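Local coordinates for protein beta-agarase B (Zobellia galactanivorans, PDB 4ATF) that cleaves the beta-1,4-galactosidic linkages of agarose at random positions along the chain, with retention of anomeric configuration, giving mainly the tetramer, at residues 287-290 with 291-295; 247-250 with 251-254. The protein carries 1 engineered substitution. All coordinates share one frame; numbering follows the deposited sequence.

In the fold
Both contacts are local, each made within one unbroken run of chain, and they sit on opposite sides of the centre of the molecule, with centres 37 Å apart and nearest atoms about 20 Å apart. They share no strand or helix. Contact 1 is a surface turn between helix 283-286 and strand 293-306; its chemistry is polar, with asparagine amides and a threonine hydroxyl taking up backbone groups. Contact 2 lies earlier in the chain, in the loop before strand 255-262. It is partly buried, its backbone is closed by a weak, bent bond, and it sends a buried leucine against strands 137-145 and 164-172, which carry Glu-138 and His-169.

Contact 1. Residues 287-290 with 291-295; sequences SNIE and NNTFG
The carboxamides of Asn-288 and Asn-291 lie one over the other, their planes only 9° apart. Asn-291 ND2 rests above the face of its partner, 3.3 Å from Asn-288 CG, in a stack rather than a side-chain hydrogen bond. Asn-288 uses its oxygen elsewhere: OD1 accepts the backbone N of Asn-291 at 2.9 Å, the donor tilted somewhat from the amide plane. What makes this possible is CG lying trans to the Asn-288 backbone N (chi1 -174°), which swings the amide across the turn and lets one group both stack and bond. Asn-291 OD1 also takes a weak bond from Asn-121 ND2.

The third amide, that of the buried Asn-292, works edge-on. Asn-292 ND2 gives a fairly straight bond to Asn-288 O (2.8 Å, 153° at the hydrogen), with the acceptor nearly in the amide plane. ND2 also has a weak bond to Glu-285 O, and OD1 is taken by Ser-122 OG, so both ends of this side chain are held.

The backbone forms two overlapping beta turns, which carry the chain from helix 283-286 into strand 293-306 of the GH16 beta-sandwich. Asn-292 N meets Ile-289 O at 3.0 Å, and Thr-293 N follows with a longer bond, 3.3 Å, to Glu-290 O.

Ile-289 O is gripped twice. Thr-293 OG1 donates to Ile-289 O at 2.7 Å from the face opposite that used by Asn-292 N, and neither donor sits in the carbonyl plane. Thr-293 OG1 also lies 3.6 Å from Ile-289 CG2. Beyond the turn, Ile-289 and Thr-293 both lie against Trp-86 of the neighbouring strand 82-89.

Contact 2. Residues 247-250 with 251-254; sequences TRTG and LNKE
Thr-249 and Asn-252 cross at an angle, and Asn-252 CG comes up to Thr-249 CB, 3.6 Å away. In each of the two residues CB points toward the segment of the other. Asn-252 CG sits between its backbone N and carbonyl carbon (chi1 70°), which places it beside Thr-249 CB; OG1 of Thr-249 is set in the same way at 65°, while CG2 lies anti to the carbonyl carbon.

Gly-250, at positive phi, leads into the turn, and its N is held by Thr-235 OG1. Its carbonyl receives Asn-252 N in a weak, strongly bent bond: 3.1 Å from Asn-252 N to Gly-250 O.

Leu-251 sends its side chain the other way, into the protein, where it packs on Ile-229, Gln-137, Ile-139, His-168 and Val-170, while its own carbonyl is bonded by Trp-205 NE1.

The bent bond from Asn-252 N closes an inverse gamma turn centred on Leu-251, whose side chain packs against residues that flank Glu-138, the probable nucleophile, and the substrate-binding His-169 on two strands of the GH16 active site.

Contact 1. Residues 287-290 with 291-295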
ATOM      1  N   SER A 287      -9.242 -20.339  -8.243  1.00 19.30           N
ATOM      2  CA  SER A 287      -8.703 -21.271  -9.216  1.00 21.25           C
ATOM      3  C   SER A 287      -7.949 -20.542 -10.371  1.00 22.25           C
ATOM      4  O   SER A 287      -7.178 -21.203 -11.117  1.00 24.15           O
ATOM      5  CB  SER A 287      -9.794 -22.234  -9.758  1.00 22.16           C
ATOM      6  OG  SER A 287     -10.560 -21.573 -10.750  0.70 19.71           O
ATOM      7  N   ASN A 288      -8.179 -19.239 -10.569  1.00 20.20           N
ATOM      8  CA  ASN A 288      -7.442 -18.501 -11.598  1.00 19.06           C
ATOM      9  C   ASN A 288      -6.281 -17.824 -10.864  1.00 19.19           C
ATOM     10  O   ASN A 288      -6.503 -16.841 -10.153  1.00 16.48           O
ATOM     11  CB  ASN A 288      -8.324 -17.538 -12.448  1.00 18.83           C
ATOM     12  CG  ASN A 288      -7.548 -16.887 -13.620  1.00 20.26           C
ATOM     13  OD1 ASN A 288      -6.536 -16.234 -13.411  1.00 19.22           O
ATOM     14  ND2 ASN A 288      -8.028 -17.084 -14.852  1.00 19.75           N
ATOM     15  N   ILE A 289      -5.067 -18.414 -10.979  1.00 19.73           N
ATOM     16  CA  ILE A 289      -3.865 -17.896 -10.321  1.00 20.26           C
ATOM     17  C   ILE A 289      -3.495 -16.491 -10.814  1.00 19.99           C
ATOM     18  O   ILE A 289      -3.163 -15.619  -9.989  1.00 19.19           O
ATOM     19  CB  ILE A 289      -2.599 -18.833 -10.490  1.00 22.05           C
ATOM     20  CG1 ILE A 289      -2.843 -20.242  -9.972  1.00 27.35           C
ATOM     21  CG2 ILE A 289      -1.326 -18.202  -9.823  1.00 21.81           C
ATOM     22  CD1 ILE A 289      -3.197 -20.250  -8.494  1.00 31.82           C
ATOM     23  N   GLU A 290      -3.481 -16.283 -12.135  1.00 19.30           N
ATOM     24  CA  GLU A 290      -3.074 -14.992 -12.693  1.00 19.64           C
ATOM     25  C   GLU A 290      -3.947 -13.826 -12.129  1.00 18.41           C
ATOM     26  O   GLU A 290      -3.435 -12.729 -11.855  1.00 15.53           O
ATOM     27  CB  GLU A 290      -3.120 -14.999 -14.220  1.00 21.11           C
ATOM     28  CG  GLU A 290      -2.428 -13.739 -14.773  0.60 26.79           C
ATOM     29  CD  GLU A 290      -2.784 -13.359 -16.210  0.60 32.34           C
ATOM     30  OE1 GLU A 290      -3.431 -14.139 -16.951  0.60 34.51           O
ATOM     31  OE2 GLU A 290      -2.409 -12.225 -16.590  0.60 35.11           O
ATOM     32  N   ASN A 291      -5.255 -14.074 -11.967  1.00 16.13           N
ATOM     33  CA  ASN A 291      -6.150 -13.028 -11.486  1.00 15.39           C
ATOM     34  C   ASN A 291      -5.826 -12.652 -10.038  1.00 15.77           C
ATOM     35  O   ASN A 291      -6.124 -11.533  -9.606  1.00 14.86           O
ATOM     36  CB  ASN A 291      -7.605 -13.456 -11.560  1.00 14.22           C
ATOM     37  CG  ASN A 291      -8.172 -13.423 -12.974  1.00 16.53           C
ATOM     38  OD1 ASN A 291      -7.640 -12.771 -13.872  1.00 16.57           O
ATOM     39  ND2 ASN A 291      -9.275 -14.151 -13.180  1.00 16.45           N
ATOM     40  N   ASN A 292      -5.256 -13.607  -9.295  1.00 14.80           N
ATOM     41  CA  ASN A 292      -4.890 -13.386  -7.909  1.00 14.97           C
ATOM     42  C   ASN A 292      -3.383 -13.281  -7.662  1.00 14.59           C
ATOM     43  O   ASN A 292      -2.917 -13.564  -6.575  1.00 13.96           O
ATOM     44  CB  ASN A 292      -5.493 -14.516  -7.065  1.00 14.90           C
ATOM     45  CG  ASN A 292      -7.004 -14.506  -7.160  1.00 15.06           C
ATOM     46  OD1 ASN A 292      -7.640 -13.714  -6.485  1.00 14.69           O
ATOM     47  ND2 ASN A 292      -7.571 -15.336  -8.028  1.00 12.26           N
ATOM     48  N   THR A 293      -2.657 -12.783  -8.659  1.00 13.22           N
ATOM     49  CA  THR A 293      -1.250 -12.515  -8.544  1.00 13.61           C
ATOM     50  C   THR A 293      -1.003 -10.992  -8.724  1.00 13.57           C
ATOM     51  O   THR A 293      -1.366 -10.416  -9.742  1.00 13.74           O
ATOM     52  CB  THR A 293      -0.425 -13.343  -9.597  1.00 14.26           C
ATOM     53  OG1 THR A 293      -0.674 -14.731  -9.376  1.00 14.75           O
ATOM     54  CG2 THR A 293       1.078 -13.097  -9.456  1.00 14.38           C
ATOM     55  N   PHE A 294      -0.391 -10.376  -7.724  1.00 11.71           N
ATOM     56  CA  PHE A 294      -0.076  -8.948  -7.703  1.00 12.38           C
ATOM     57  C   PHE A 294       1.390  -8.850  -8.150  1.00 13.58           C
ATOM     58  O   PHE A 294       2.248  -9.586  -7.617  1.00 13.95           O
ATOM     59  CB  PHE A 294      -0.282  -8.430  -6.268  1.00 11.14           C
ATOM     60  CG  PHE A 294       0.033  -6.958  -6.089  1.00 10.32           C
ATOM     61  CD1 PHE A 294      -0.221  -6.021  -7.128  1.00 10.66           C
ATOM     62  CD2 PHE A 294       0.607  -6.515  -4.906  1.00 11.58           C
ATOM     63  CE1 PHE A 294       0.096  -4.635  -6.962  1.00  9.52           C
ATOM     64  CE2 PHE A 294       0.889  -5.151  -4.696  1.00 11.09           C
ATOM     65  CZ  PHE A 294       0.635  -4.194  -5.727  1.00  9.74           C
ATOM     66  N   GLY A 295       1.667  -8.024  -9.165  1.00 13.26           N
ATOM     67  CA  GLY A 295       3.035  -7.921  -9.735  1.00 13.20           C
ATOM     68  C   GLY A 295       3.538  -6.505  -9.562  1.00 12.94           C
ATOM     69  O   GLY A 295       2.776  -5.532  -9.792  1.00 13.79           O
TER

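Contact 2. Residues 247-250 with 251-254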
ATOM      1  N   THR A 247       0.086  19.243  20.867  1.00 17.48           N
ATOM      2  CA  THR A 247       1.500  18.822  20.783  1.00 17.02           C
ATOM      3  C   THR A 247       1.567  17.832  19.609  1.00 16.33           C
ATOM      4  O   THR A 247       2.368  16.863  19.652  1.00 15.43           O
ATOM      5  CB  THR A 247       1.951  18.134  22.124  1.00 17.16           C
ATOM      6  OG1 THR A 247       0.931  17.186  22.487  1.00 19.37           O
ATOM      7  CG2 THR A 247       2.183  19.193  23.277  1.00 16.17           C
ATOM      8  N   ARG A 248       0.727  18.050  18.570  1.00 14.86           N
ATOM      9  CA  ARG A 248       0.686  17.116  17.432  1.00 13.89           C
ATOM     10  C   ARG A 248       2.021  16.992  16.720  1.00 14.10           C
ATOM     11  O   ARG A 248       2.695  18.028  16.453  1.00 13.80           O
ATOM     12  CB  ARG A 248      -0.352  17.567  16.395  1.00 13.42           C
ATOM     13  CG  ARG A 248      -1.798  17.317  16.859  1.00 14.39           C
ATOM     14  CD  ARG A 248      -2.780  17.768  15.799  1.00 15.33           C
ATOM     15  NE  ARG A 248      -2.906  19.213  15.848  1.00 15.54           N
ATOM     16  CZ  ARG A 248      -3.817  19.913  15.173  1.00 16.35           C
ATOM     17  NH1 ARG A 248      -4.703  19.290  14.377  1.00 15.06           N
ATOM     18  NH2 ARG A 248      -3.840  21.250  15.299  1.00 14.17           N
ATOM     19  N   THR A 249       2.432  15.769  16.399  1.00 12.99           N
ATOM     20  CA  THR A 249       3.690  15.579  15.657  1.00 14.16           C
ATOM     21  C   THR A 249       3.484  15.595  14.104  1.00 13.71           C
ATOM     22  O   THR A 249       4.415  15.825  13.302  1.00 13.90           O
ATOM     23  CB  THR A 249       4.363  14.216  16.023  1.00 13.63           C
ATOM     24  OG1 THR A 249       3.503  13.141  15.579  1.00 13.45           O
ATOM     25  CG2 THR A 249       4.606  14.121  17.539  1.00 14.09           C
ATOM     26  N   GLY A 250       2.282  15.275  13.674  1.00 13.60           N
ATOM     27  CA  GLY A 250       2.040  15.020  12.231  1.00 12.22           C
ATOM     28  C   GLY A 250       2.641  13.666  11.842  1.00 12.22           C
ATOM     29  O   GLY A 250       2.986  12.842  12.737  1.00 11.13           O
ATOM     30  N   LEU A 251       2.823  13.474  10.541  1.00 10.25           N
ATOM     31  CA  LEU A 251       3.462  12.224  10.017  1.00 10.90           C
ATOM     32  C   LEU A 251       4.999  12.370  10.070  1.00 10.75           C
ATOM     33  O   LEU A 251       5.657  12.656   9.076  1.00 12.40           O
ATOM     34  CB  LEU A 251       2.938  11.927   8.597  1.00 10.74           C
ATOM     35  CG  LEU A 251       1.401  11.613   8.510  1.00  9.69           C
ATOM     36  CD1 LEU A 251       0.925  11.632   7.052  1.00 10.13           C
ATOM     37  CD2 LEU A 251       1.123  10.253   9.127  1.00  8.97           C
ATOM     38  N   ASN A 252       5.577  12.211  11.247  1.00 10.85           N
ATOM     39  CA  ASN A 252       6.995  12.550  11.457  1.00 11.01           C
ATOM     40  C   ASN A 252       7.851  11.294  11.614  1.00 11.64           C
ATOM     41  O   ASN A 252       9.090  11.377  11.543  1.00 11.25           O
ATOM     42  CB  ASN A 252       7.172  13.412  12.732  1.00 10.80           C
ATOM     43  CG  ASN A 252       6.898  12.583  14.048  1.00 12.19           C
ATOM     44  OD1 ASN A 252       5.781  12.017  14.218  1.00 11.96           O
ATOM     45  ND2 ASN A 252       7.928  12.424  14.895  1.00 11.06           N
ATOM     46  N   LYS A 253       7.230  10.139  11.872  1.00 11.27           N
ATOM     47  CA  LYS A 253       8.066   8.972  12.253  1.00 12.10           C
ATOM     48  C   LYS A 253       8.617   8.268  11.012  1.00 12.19           C
ATOM     49  O   LYS A 253       7.880   8.110  10.016  1.00 12.85           O
ATOM     50  CB  LYS A 253       7.223   7.975  13.087  1.00 12.06           C
ATOM     51  CG  LYS A 253       6.782   8.571  14.486  1.00 12.39           C
ATOM     52  CD  LYS A 253       5.827   7.655  15.230  1.00 13.53           C
ATOM     53  CE  LYS A 253       5.514   8.328  16.585  1.00 15.26           C
ATOM     54  NZ  LYS A 253       4.245   7.736  17.294  1.00 14.74           N
ATOM     55  N   GLU A 254       9.866   7.804  11.064  1.00 11.83           N
ATOM     56  CA  GLU A 254      10.407   6.998   9.929  1.00 11.64           C
ATOM     57  C   GLU A 254       9.561   5.713   9.733  1.00 12.48           C
ATOM     58  O   GLU A 254       8.896   5.217  10.717  1.00 11.72           O
ATOM     59  CB  GLU A 254      11.919   6.702  10.151  1.00 10.68           C
ATOM     60  CG  GLU A 254      12.163   5.682  11.256  1.00 13.20           C
ATOM     61  CD  GLU A 254      13.624   5.488  11.597  0.80 16.65           C
ATOM     62  OE1 GLU A 254      14.520   5.991  10.840  0.80 16.75           O
ATOM     63  OE2 GLU A 254      13.865   4.854  12.643  0.80 18.77           O
TER